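Local coordinates for berberine bridge enzyme-like protein (Arabidopsis thaliana, PDB 5D79) that binds FAD as a plant oxidoreductase of the berberine bridge enzyme-like family and is involved in adaptation to salt stress, at residues A[48-61]-A[77-89]. Residues are numbered along the deposited sequence; the frame is centred on the assembly and turned at random.
Sequences VIHTSKDSSFFSIL and KPVSIITPVKASD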
# COMPACT_ATOMS: atom_id res chain seq x y z
N VAL A 48 -27.73 7.64 0.04
CA VAL A 48 -26.28 7.46 -0.05
C VAL A 48 -25.58 8.61 0.69
O VAL A 48 -24.38 8.82 0.56
CB VAL A 48 -25.80 7.39 -1.52
CG1 VAL A 48 -26.55 6.29 -2.28
CG2 VAL A 48 -25.95 8.74 -2.22
N ILE A 49 -26.37 9.33 1.48
CA ILE A 49 -25.87 10.41 2.33
C ILE A 49 -26.15 10.09 3.79
O ILE A 49 -27.30 10.12 4.24
CB ILE A 49 -26.54 11.74 1.96
CG1 ILE A 49 -26.41 12.00 0.46
CG2 ILE A 49 -25.98 12.88 2.80
CD1 ILE A 49 -27.14 13.24 -0.04
N HIS A 50 -25.09 9.77 4.54
CA HIS A 50 -25.23 9.32 5.93
C HIS A 50 -24.70 10.34 6.94
O HIS A 50 -23.60 10.87 6.79
CB HIS A 50 -24.50 7.99 6.14
CG HIS A 50 -24.68 7.01 5.02
ND1 HIS A 50 -25.56 5.95 5.08
CD2 HIS A 50 -24.07 6.91 3.81
CE1 HIS A 50 -25.49 5.25 3.96
NE2 HIS A 50 -24.60 5.82 3.17
N THR A 51 -25.47 10.61 7.99
CA THR A 51 -24.95 11.38 9.12
C THR A 51 -25.25 10.67 10.44
O THR A 51 -25.85 9.59 10.45
CB THR A 51 -25.51 12.79 9.12
OG1 THR A 51 -25.36 13.36 10.43
CG2 THR A 51 -26.96 12.74 8.75
N SER A 52 -24.82 11.25 11.55
CA SER A 52 -24.85 10.57 12.85
C SER A 52 -26.25 10.13 13.29
O SER A 52 -26.40 9.21 14.10
CB SER A 52 -24.24 11.47 13.92
OG SER A 52 -25.10 12.56 14.24
N LYS A 53 -27.27 10.82 12.77
CA LYS A 53 -28.66 10.53 13.09
C LYS A 53 -29.18 9.30 12.36
O LYS A 53 -30.17 8.69 12.77
CB LYS A 53 -29.54 11.74 12.76
CG LYS A 53 -29.27 12.34 11.38
CD LYS A 53 -30.15 13.56 11.13
CE LYS A 53 -29.67 14.38 9.95
NZ LYS A 53 -28.27 14.85 10.15
N ASP A 54 -28.51 8.96 11.25
CA ASP A 54 -28.80 7.74 10.50
C ASP A 54 -28.38 6.51 11.30
O ASP A 54 -27.26 6.44 11.80
CB ASP A 54 -28.08 7.74 9.15
CG ASP A 54 -28.60 8.81 8.21
OD1 ASP A 54 -28.24 9.99 8.39
OD2 ASP A 54 -29.36 8.47 7.27
N SER A 55 -29.29 5.55 11.42
CA SER A 55 -29.00 4.30 12.11
C SER A 55 -27.80 3.63 11.44
O SER A 55 -26.90 3.11 12.09
CB SER A 55 -30.22 3.39 12.11
OG SER A 55 -30.20 2.49 13.20
N SER A 56 -27.79 3.69 10.11
CA SER A 56 -26.71 3.12 9.32
C SER A 56 -25.59 4.14 9.10
O SER A 56 -25.38 4.62 7.99
CB SER A 56 -27.24 2.62 7.97
OG SER A 56 -28.25 1.64 8.15
N PHE A 57 -24.88 4.47 10.18
CA PHE A 57 -23.81 5.45 10.08
C PHE A 57 -22.52 4.90 10.65
O PHE A 57 -21.54 4.76 9.93
CB PHE A 57 -24.18 6.74 10.80
CG PHE A 57 -23.10 7.79 10.78
CD1 PHE A 57 -22.89 8.57 9.65
CD2 PHE A 57 -22.29 7.99 11.88
CE1 PHE A 57 -21.90 9.53 9.63
CE2 PHE A 57 -21.30 8.95 11.86
CZ PHE A 57 -21.10 9.73 10.74
N PHE A 58 -22.52 4.59 11.94
CA PHE A 58 -21.31 4.09 12.58
C PHE A 58 -20.87 2.77 11.97
O PHE A 58 -19.70 2.42 12.00
CB PHE A 58 -21.53 3.95 14.09
CG PHE A 58 -21.79 5.26 14.76
CD1 PHE A 58 -23.06 5.80 14.79
CD2 PHE A 58 -20.74 5.97 15.34
CE1 PHE A 58 -23.30 7.01 15.40
CE2 PHE A 58 -20.98 7.19 15.96
CZ PHE A 58 -22.26 7.71 15.99
N SER A 59 -21.84 2.06 11.39
CA SER A 59 -21.61 0.80 10.69
C SER A 59 -20.91 1.01 9.36
O SER A 59 -19.98 0.28 9.00
CB SER A 59 -22.92 0.08 10.45
OG SER A 59 -23.67 0.78 9.47
N ILE A 60 -21.38 2.00 8.60
CA ILE A 60 -20.77 2.37 7.33
C ILE A 60 -19.33 2.86 7.56
O ILE A 60 -18.42 2.52 6.80
CB ILE A 60 -21.58 3.46 6.59
CG1 ILE A 60 -22.89 2.87 6.06
CG2 ILE A 60 -20.79 4.04 5.44
CD1 ILE A 60 -22.71 2.03 4.81
N LEU A 61 -19.14 3.64 8.62
CA LEU A 61 -17.82 4.16 8.97
C LEU A 61 -16.89 3.06 9.47
O LEU A 61 -15.71 3.02 9.11
CB LEU A 61 -17.93 5.26 10.02
CG LEU A 61 -16.60 5.85 10.49
CD1 LEU A 61 -15.88 6.55 9.33
CD2 LEU A 61 -16.81 6.81 11.67
N LYS A 77 -14.38 11.90 14.39
CA LYS A 77 -15.43 11.33 13.56
C LYS A 77 -15.94 12.34 12.54
O LYS A 77 -15.98 13.54 12.82
CB LYS A 77 -16.58 10.84 14.45
CG LYS A 77 -16.16 9.76 15.44
CD LYS A 77 -15.53 8.57 14.72
CE LYS A 77 -15.22 7.41 15.67
NZ LYS A 77 -14.26 7.80 16.73
N PRO A 78 -16.29 11.88 11.33
CA PRO A 78 -16.86 12.77 10.31
C PRO A 78 -18.31 13.12 10.62
O PRO A 78 -19.02 12.35 11.26
CB PRO A 78 -16.77 11.95 9.03
CG PRO A 78 -16.88 10.53 9.50
CD PRO A 78 -16.17 10.49 10.83
N VAL A 79 -18.75 14.28 10.14
CA VAL A 79 -20.10 14.75 10.37
C VAL A 79 -21.03 14.21 9.26
O VAL A 79 -22.26 14.28 9.35
CB VAL A 79 -20.12 16.30 10.46
CG1 VAL A 79 -19.82 16.91 9.11
CG2 VAL A 79 -21.42 16.80 11.04
N SER A 80 -20.41 13.65 8.22
CA SER A 80 -21.15 12.96 7.16
C SER A 80 -20.28 11.98 6.34
O SER A 80 -19.07 12.20 6.16
CB SER A 80 -21.83 13.98 6.22
OG SER A 80 -20.91 14.91 5.68
N ILE A 81 -20.91 10.90 5.89
CA ILE A 81 -20.31 9.96 4.94
C ILE A 81 -21.21 9.86 3.72
O ILE A 81 -22.41 9.72 3.84
CB ILE A 81 -20.13 8.56 5.55
CG1 ILE A 81 -19.25 8.62 6.80
CG2 ILE A 81 -19.55 7.59 4.52
CD1 ILE A 81 -19.29 7.35 7.62
N ILE A 82 -20.62 9.93 2.54
CA ILE A 82 -21.37 9.77 1.30
C ILE A 82 -20.83 8.54 0.55
O ILE A 82 -19.62 8.42 0.33
CB ILE A 82 -21.29 11.03 0.41
CG1 ILE A 82 -21.66 12.30 1.20
CG2 ILE A 82 -22.19 10.90 -0.80
CD1 ILE A 82 -20.47 13.05 1.80
N THR A 83 -21.73 7.62 0.20
CA THR A 83 -21.36 6.44 -0.59
C THR A 83 -21.92 6.59 -2.00
O THR A 83 -22.98 6.05 -2.32
CB THR A 83 -21.89 5.10 0.06
OG1 THR A 83 -23.32 5.04 0.03
CG2 THR A 83 -21.40 4.95 1.49
N PRO A 84 -21.18 7.31 -2.87
CA PRO A 84 -21.62 7.58 -4.25
C PRO A 84 -21.89 6.30 -5.05
O PRO A 84 -21.27 5.28 -4.77
CB PRO A 84 -20.43 8.35 -4.84
CG PRO A 84 -19.25 7.95 -3.98
CD PRO A 84 -19.82 7.81 -2.61
N VAL A 85 -22.81 6.37 -6.01
CA VAL A 85 -23.11 5.21 -6.86
C VAL A 85 -22.87 5.51 -8.34
O VAL A 85 -22.81 4.60 -9.16
CB VAL A 85 -24.56 4.73 -6.67
CG1 VAL A 85 -24.77 4.25 -5.23
CG2 VAL A 85 -25.55 5.82 -7.05
N LYS A 86 -22.73 6.79 -8.67
CA LYS A 86 -22.37 7.19 -10.03
C LYS A 86 -21.37 8.32 -9.94
O LYS A 86 -21.26 8.97 -8.90
CB LYS A 86 -23.61 7.61 -10.82
CG LYS A 86 -24.48 8.64 -10.14
CD LYS A 86 -25.84 8.77 -10.80
CE LYS A 86 -26.74 9.75 -10.04
NZ LYS A 86 -27.13 9.28 -8.67
N ALA A 87 -20.62 8.53 -11.01
CA ALA A 87 -19.58 9.56 -11.02
C ALA A 87 -20.13 10.93 -10.62
O ALA A 87 -19.49 11.66 -9.88
CB ALA A 87 -18.92 9.65 -12.38
N SER A 88 -21.33 11.25 -11.12
CA SER A 88 -21.93 12.56 -10.91
C SER A 88 -22.06 12.91 -9.43
O SER A 88 -21.97 14.09 -9.06
CB SER A 88 -23.30 12.64 -11.58
OG SER A 88 -24.28 11.93 -10.83
N ASP A 89 -22.27 11.89 -8.60
CA ASP A 89 -22.36 12.07 -7.15
C ASP A 89 -21.08 12.64 -6.57
O ASP A 89 -21.12 13.53 -5.72
CB ASP A 89 -22.66 10.74 -6.46
CG ASP A 89 -24.00 10.19 -6.83
OD1 ASP A 89 -24.65 10.77 -7.73
OD2 ASP A 89 -24.40 9.16 -6.23
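An outer antiparallel strand pair, with a short helix packed on one of its faces, joins 48-61 to 77-89 in the FAD-binding part of the enzyme. H50 and I81 form the hydrogen-bonded pair: H50 N donates to I81 O at 2.8 Å, and I81 N to H50 O. Two residues further on, past the non-hydrogen-bonded pair I49 and I82, T83 N donates to V48 O.

I81 carries the apolar side. Its CD1 presses on L61 CB at 3.5 Å, a tight fit, and its CG2 meets I60 CG2. With CG anti to the backbone N (chi1 178°), the F57 ring lies beside this strand; CZ brings its edge to P78 O at 3.4 Å, while CE1 approaches I81 CD1 obliquely. L61 CD2 also packs against P78 CD, so helix 58-63 bears on both I81 and the proline.

On the same face as I81, the H50 imidazole crosses T83 at about a right angle. NE2 makes a weak hydrogen bond to T83 OG1 (3.5 Å), I81 O sits at the ring edge, and I60 CG1 lies over one face toward the rim; ND1 reaches back weakly to S56 O. With an alanine here, T83 OG1 and S56 O would probably each lose this weak partner, and a gap is likely to open beside I60 CG1.

On the other face I49 and I82 both touch L35 of helix 29-36. Strand 80-82 pairs in parallel with strand 125-129 on its other side, making 49-50 an edge strand of the small four-stranded mixed sheet in the FAD-binding PCMH-type fold.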